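Local coordinates for periplasmic oligopeptide-binding protein (Burkholderia pseudomallei, PDB 3ZS6) that probably binds oligopeptides in the periplasm and hands them to an ABC transporter for uptake, as OppA proteins do, at residues A260-N268 with D466-Q474. Sequence-based numbering, arbitrary orientation. Where two conformers were deposited one is given.
Sequences ATYYYYLKN and DYPMVPLFQ
Tyr262 and Phe473 point the same way from adjacent strands and lie with their rings in an offset stack, centroids 4.5 Å apart and planes inclined by 25°. The overlap is partial: Phe473 CZ sits over the rim of the tyrosine ring, 3.4 Å from Tyr262 CG, while Tyr262 CB makes a CH-pi contact over the face of the Phe473 ring, displaced toward its rim. Phe473 reaches this position because its CG stands between its own backbone N and carbonyl carbon (chi1 54°), which swings the ring back over its neighbour. Leu472 touches two tyrosines through one methyl. Leu472 CD1 meets the edge of the Tyr262 ring, 3.8 Å from Tyr262 CE1, and is also centred over one face of Tyr264, 4.0 Å from the ring centroid and almost on the ring normal.

Leu472 can share this side with Phe473 because the antiparallel pairing of strand 260-266 with strand 470-480 contains a classic beta bulge. Both Leu472 and Phe473 are set opposite Tyr262, whose carbonyl O takes a 2.8 Å hydrogen bond from Leu472 N and a weaker one from Phe473 N. Beyond the bulge, regular pairing resumes with two bonds between Tyr264 and Val470, and Val470 points to the same side as Tyr262 and Tyr264. Strand 401-407 flanks the other edge of 260-266, making 260-266 an inner strand of a mixed sheet. Helix 359-376 packs on the side of Tyr262 and Tyr264, where His361 ND1 hydrogen-bonds Tyr262 OH.

On the reverse side, Met469 crosses the Tyr263 ring obliquely. Met469 CG lies 3.8 Å from Tyr263 CD1, and bends at chi2 and chi3 bring Met469 CE to Tyr263 CE1 and Met469 SD into a Met-aromatic contact with the same ring.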
ATOM      1  N   ALA A 260      -4.246  -4.258  -6.346  1.00 16.39           N
ATOM      2  CA  ALA A 260      -4.402  -4.232  -4.901  1.00 15.70           C
ATOM      3  C   ALA A 260      -5.308  -5.381  -4.473  1.00 15.14           C
ATOM      4  O   ALA A 260      -6.269  -5.710  -5.169  1.00 11.93           O
ATOM      5  CB  ALA A 260      -4.981  -2.872  -4.460  1.00 10.83           C
ATOM      6  N   THR A 261      -4.993  -5.992  -3.336  1.00 13.20           N
ATOM      7  CA  THR A 261      -5.704  -7.185  -2.879  1.00 10.91           C
ATOM      8  C   THR A 261      -6.286  -6.989  -1.481  1.00 10.25           C
ATOM      9  O   THR A 261      -5.595  -6.539  -0.565  1.00 15.82           O
ATOM     10  CB  THR A 261      -4.756  -8.414  -2.866  1.00 21.09           C
ATOM     11  OG1 THR A 261      -4.187  -8.595  -4.168  1.00 14.55           O
ATOM     12  CG2 THR A 261      -5.499  -9.695  -2.456  1.00 16.10           C
ATOM     13  N   TYR A 262      -7.560  -7.337  -1.333  1.00  7.86           N
ATOM     14  CA  TYR A 262      -8.268  -7.266  -0.065  1.00 11.37           C
ATOM     15  C   TYR A 262      -8.200  -8.664   0.549  1.00 17.32           C
ATOM     16  O   TYR A 262      -8.524  -9.661  -0.109  1.00 16.21           O
ATOM     17  CB  TYR A 262      -9.723  -6.862  -0.329  1.00 13.70           C
ATOM     18  CG  TYR A 262     -10.593  -6.527   0.874  1.00  8.04           C
ATOM     19  CD1 TYR A 262     -10.965  -7.504   1.791  1.00 13.75           C
ATOM     20  CD2 TYR A 262     -11.095  -5.243   1.051  1.00 10.26           C
ATOM     21  CE1 TYR A 262     -11.785  -7.199   2.876  1.00 12.87           C
ATOM     22  CE2 TYR A 262     -11.920  -4.932   2.126  1.00 10.70           C
ATOM     23  CZ  TYR A 262     -12.264  -5.913   3.034  1.00 12.10           C
ATOM     24  OH  TYR A 262     -13.085  -5.607   4.106  1.00 12.63           O
ATOM     25  N   TYR A 263      -7.752  -8.747   1.793  1.00 11.68           N
ATOM     26  CA  TYR A 263      -7.543 -10.049   2.413  1.00 12.65           C
ATOM     27  C   TYR A 263      -7.608  -9.999   3.933  1.00 16.17           C
ATOM     28  O   TYR A 263      -7.467  -8.929   4.551  1.00 11.97           O
ATOM     29  CB  TYR A 263      -6.206 -10.651   1.967  1.00 12.60           C
ATOM     30  CG  TYR A 263      -4.977  -9.979   2.556  1.00 13.95           C
ATOM     31  CD1 TYR A 263      -4.429 -10.420   3.755  1.00 10.32           C
ATOM     32  CD2 TYR A 263      -4.359  -8.907   1.901  1.00 18.40           C
ATOM     33  CE1 TYR A 263      -3.292  -9.814   4.295  1.00 10.77           C
ATOM     34  CE2 TYR A 263      -3.213  -8.294   2.430  1.00 12.22           C
ATOM     35  CZ  TYR A 263      -2.690  -8.755   3.627  1.00 16.69           C
ATOM     36  OH  TYR A 263      -1.569  -8.167   4.163  1.00 20.40           O
ATOM     37  N   TYR A 264      -7.826 -11.165   4.533  1.00  9.94           N
ATOM     38  CA  TYR A 264      -7.838 -11.261   5.981  1.00 10.89           C
ATOM     39  C   TYR A 264      -6.502 -11.776   6.503  1.00 14.73           C
ATOM     40  O   TYR A 264      -6.014 -12.845   6.121  1.00 11.17           O
ATOM     41  CB  TYR A 264      -8.991 -12.140   6.477  1.00 15.29           C
ATOM     42  CG  TYR A 264     -10.327 -11.426   6.572  1.00 13.17           C
ATOM     43  CD1 TYR A 264     -10.416 -10.046   6.476  1.00 16.47           C
ATOM     44  CD2 TYR A 264     -11.497 -12.139   6.766  1.00 16.65           C
ATOM     45  CE1 TYR A 264     -11.649  -9.397   6.568  1.00 20.47           C
ATOM     46  CE2 TYR A 264     -12.724 -11.504   6.867  1.00 18.90           C
ATOM     47  CZ  TYR A 264     -12.801 -10.131   6.764  1.00 22.43           C
ATOM     48  OH  TYR A 264     -14.037  -9.507   6.865  1.00 17.02           O
ATOM     49  N   TYR A 265      -5.913 -10.971   7.366  1.00 11.72           N
ATOM     50  CA  TYR A 265      -4.727 -11.330   8.108  1.00  8.28           C
ATOM     51  C   TYR A 265      -5.097 -12.465   9.043  1.00 12.67           C
ATOM     52  O   TYR A 265      -6.206 -12.492   9.583  1.00 10.20           O
ATOM     53  CB  TYR A 265      -4.319 -10.084   8.886  1.00  7.25           C
ATOM     54  CG  TYR A 265      -3.435 -10.200  10.102  1.00 11.77           C
ATOM     55  CD1 TYR A 265      -3.895 -10.781  11.280  1.00 15.21           C
ATOM     56  CD2 TYR A 265      -2.174  -9.618  10.105  1.00 10.78           C
ATOM     57  CE1 TYR A 265      -3.096 -10.829  12.410  1.00 13.78           C
ATOM     58  CE2 TYR A 265      -1.370  -9.662  11.219  1.00  9.26           C
ATOM     59  CZ  TYR A 265      -1.833 -10.264  12.370  1.00 18.08           C
ATOM     60  OH  TYR A 265      -1.025 -10.290  13.475  1.00 19.60           O
ATOM     61  N   LEU A 266      -4.186 -13.422   9.183  1.00  9.41           N
ATOM     62  CA  LEU A 266      -4.309 -14.484  10.183  0.99 11.68           C
ATOM     63  C   LEU A 266      -3.029 -14.518  11.011  1.00 13.12           C
ATOM     64  O   LEU A 266      -1.925 -14.542  10.459  1.00 19.72           O
ATOM     65  CB  LEU A 266      -4.499 -15.854   9.521  0.99  9.50           C
ATOM     66  CG  LEU A 266      -5.719 -16.106   8.632  0.99 13.07           C
ATOM     67  CD1 LEU A 266      -5.650 -17.529   8.063  0.99 14.76           C
ATOM     68  CD2 LEU A 266      -7.040 -15.895   9.387  0.99 10.80           C
ATOM     69  N   LYS A 267      -3.176 -14.520  12.331  1.00 14.91           N
ATOM     70  CA  LYS A 267      -2.025 -14.576  13.226  1.00 13.02           C
ATOM     71  C   LYS A 267      -1.416 -15.965  13.168  1.00 16.09           C
ATOM     72  O   LYS A 267      -1.948 -16.903  13.767  1.00 16.49           O
ATOM     73  CB  LYS A 267      -2.465 -14.271  14.655  1.00 14.94           C
ATOM     74  CG  LYS A 267      -1.343 -14.281  15.683  1.00 16.00           C
ATOM     75  CD  LYS A 267      -1.925 -14.103  17.075  1.00 25.35           C
ATOM     76  CE  LYS A 267      -0.885 -14.267  18.162  1.00 27.18           C
ATOM     77  NZ  LYS A 267      -1.522 -14.245  19.511  1.00 31.05           N
ATOM     78  N   ASN A 268      -0.306 -16.101  12.450  1.00 15.62           N
ATOM     79  CA  ASN A 268       0.283 -17.422  12.212  1.00 19.68           C
ATOM     80  C   ASN A 268       0.887 -18.081  13.459  1.00 23.66           C
ATOM     81  O   ASN A 268       1.164 -19.279  13.456  1.00 19.79           O
ATOM     82  CB  ASN A 268       1.317 -17.382  11.078  1.00 19.44           C
ATOM     83  CG  ASN A 268       0.674 -17.370   9.690  1.00 21.10           C
ATOM     84  OD1 ASN A 268      -0.339 -16.694   9.451  1.00 17.35           O
ATOM     85  ND2 ASN A 268       1.258 -18.129   8.772  1.00 10.31           N
ATOM     86  N   ASP A 466      -0.138 -22.813   1.538  1.00 21.70           N
ATOM     87  CA  ASP A 466      -0.044 -22.774   2.997  1.00 19.80           C
ATOM     88  C   ASP A 466      -1.108 -21.865   3.631  1.00 18.15           C
ATOM     89  O   ASP A 466      -1.264 -21.841   4.848  1.00 18.41           O
ATOM     90  CB  ASP A 466       1.364 -22.340   3.430  1.00 20.13           C
ATOM     91  CG  ASP A 466       2.408 -23.451   3.250  1.00 25.41           C
ATOM     92  OD1 ASP A 466       2.015 -24.621   3.048  1.00 27.44           O
ATOM     93  OD2 ASP A 466       3.619 -23.156   3.321  1.00 26.34           O
ATOM     94  N   TYR A 467      -1.839 -21.121   2.801  1.00 18.62           N
ATOM     95  CA  TYR A 467      -2.887 -20.205   3.286  1.00 14.63           C
ATOM     96  C   TYR A 467      -2.453 -19.362   4.484  1.00 19.25           C
ATOM     97  O   TYR A 467      -3.133 -19.322   5.506  1.00 20.35           O
ATOM     98  CB  TYR A 467      -4.179 -20.983   3.579  1.00 18.87           C
ATOM     99  CG  TYR A 467      -4.653 -21.700   2.344  1.00 18.75           C
ATOM    100  CD1 TYR A 467      -5.431 -21.046   1.409  1.00 18.62           C
ATOM    101  CD2 TYR A 467      -4.251 -23.006   2.073  1.00 24.82           C
ATOM    102  CE1 TYR A 467      -5.835 -21.674   0.255  1.00 28.83           C
ATOM    103  CE2 TYR A 467      -4.657 -23.649   0.921  1.00 19.74           C
ATOM    104  CZ  TYR A 467      -5.451 -22.973   0.016  1.00 25.64           C
ATOM    105  OH  TYR A 467      -5.867 -23.586  -1.142  1.00 34.71           O
ATOM    106  N   PRO A 468      -1.307 -18.679   4.354  1.00 20.61           N
ATOM    107  CA  PRO A 468      -0.805 -17.808   5.421  1.00 14.39           C
ATOM    108  C   PRO A 468      -1.762 -16.658   5.734  1.00 15.22           C
ATOM    109  O   PRO A 468      -1.733 -16.140   6.852  1.00 11.86           O
ATOM    110  CB  PRO A 468       0.522 -17.280   4.855  1.00 15.03           C
ATOM    111  CG  PRO A 468       0.400 -17.445   3.356  1.00 14.37           C
ATOM    112  CD  PRO A 468      -0.401 -18.713   3.190  1.00 17.46           C
ATOM    113  N   MET A 469      -2.578 -16.266   4.758  1.00 12.73           N
ATOM    114  CA  MET A 469      -3.662 -15.309   4.975  1.00 14.15           C
ATOM    115  C   MET A 469      -4.840 -15.712   4.089  1.00 16.20           C
ATOM    116  O   MET A 469      -4.772 -16.726   3.398  1.00 18.54           O
ATOM    117  CB  MET A 469      -3.220 -13.871   4.660  1.00 16.19           C
ATOM    118  CG  MET A 469      -2.620 -13.682   3.263  1.00 12.65           C
ATOM    119  SD  MET A 469      -0.808 -13.817   3.220  1.00 18.16           S
ATOM    120  CE  MET A 469      -0.329 -12.213   3.894  1.00 15.32           C
ATOM    121  N   VAL A 470      -5.914 -14.925   4.099  1.00 15.37           N
ATOM    122  CA  VAL A 470      -7.103 -15.277   3.326  1.00 16.27           C
ATOM    123  C   VAL A 470      -7.491 -14.198   2.329  1.00 14.82           C
ATOM    124  O   VAL A 470      -8.244 -13.273   2.664  1.00 12.66           O
ATOM    125  CB  VAL A 470      -8.320 -15.541   4.242  1.00 15.05           C
ATOM    126  CG1 VAL A 470      -9.524 -15.967   3.415  1.00 11.66           C
ATOM    127  CG2 VAL A 470      -7.977 -16.588   5.312  1.00 12.80           C
ATOM    128  N   PRO A 471      -6.983 -14.312   1.094  1.00 13.43           N
ATOM    129  CA  PRO A 471      -7.359 -13.374   0.035  1.00 13.38           C
ATOM    130  C   PRO A 471      -8.847 -13.457  -0.256  1.00 17.71           C
ATOM    131  O   PRO A 471      -9.398 -14.560  -0.280  1.00 12.82           O
ATOM    132  CB  PRO A 471      -6.557 -13.876  -1.171  1.00 13.74           C
ATOM    133  CG  PRO A 471      -5.359 -14.548  -0.551  1.00 18.39           C
ATOM    134  CD  PRO A 471      -5.919 -15.238   0.664  1.00 12.50           C
ATOM    135  N   LEU A 472      -9.479 -12.308  -0.491  1.00 10.73           N
ATOM    136  CA  LEU A 472     -10.914 -12.254  -0.741  1.00 14.09           C
ATOM    137  C   LEU A 472     -11.250 -11.761  -2.150  1.00 17.33           C
ATOM    138  O   LEU A 472     -11.985 -12.422  -2.881  1.00 16.74           O
ATOM    139  CB  LEU A 472     -11.616 -11.367   0.300  1.00 10.35           C
ATOM    140  CG  LEU A 472     -11.589 -11.898   1.737  1.00 19.22           C
ATOM    141  CD1 LEU A 472     -12.263 -10.924   2.698  1.00 12.49           C
ATOM    142  CD2 LEU A 472     -12.243 -13.284   1.804  1.00 18.38           C
ATOM    143  N   PHE A 473     -10.734 -10.592  -2.521  1.00 12.67           N
ATOM    144  CA  PHE A 473     -10.983 -10.066  -3.854  1.00 14.11           C
ATOM    145  C   PHE A 473      -9.999  -8.975  -4.239  1.00 16.32           C
ATOM    146  O   PHE A 473      -9.249  -8.459  -3.402  1.00 16.18           O
ATOM    147  CB  PHE A 473     -12.426  -9.548  -3.981  1.00 10.32           C
ATOM    148  CG  PHE A 473     -12.802  -8.549  -2.932  1.00 14.99           C
ATOM    149  CD1 PHE A 473     -12.425  -7.221  -3.061  1.00 10.98           C
ATOM    150  CD2 PHE A 473     -13.530  -8.937  -1.808  1.00 14.71           C
ATOM    151  CE1 PHE A 473     -12.764  -6.287  -2.091  1.00 17.38           C
ATOM    152  CE2 PHE A 473     -13.874  -8.006  -0.833  1.00 15.38           C
ATOM    153  CZ  PHE A 473     -13.483  -6.678  -0.972  1.00 12.64           C
ATOM    154  N   GLN A 474     -10.000  -8.638  -5.524  1.00 13.71           N
ATOM    155  CA  GLN A 474      -9.187  -7.547  -6.026  1.00 16.49           C
ATOM    156  C   GLN A 474      -9.933  -6.241  -5.803  1.00 12.44           C
ATOM    157  O   GLN A 474     -11.111  -6.138  -6.140  1.00 14.74           O
ATOM    158  CB  GLN A 474      -8.908  -7.740  -7.520  1.00 18.65           C
ATOM    159  CG  GLN A 474      -8.008  -6.662  -8.129  1.00 10.50           C
ATOM    160  CD  GLN A 474      -7.647  -6.977  -9.568  1.00 21.18           C
ATOM    161  OE1 GLN A 474      -8.034  -8.018 -10.101  1.00 17.49           O
ATOM    162  NE2 GLN A 474      -6.897  -6.080 -10.204  1.00 21.34           N
TER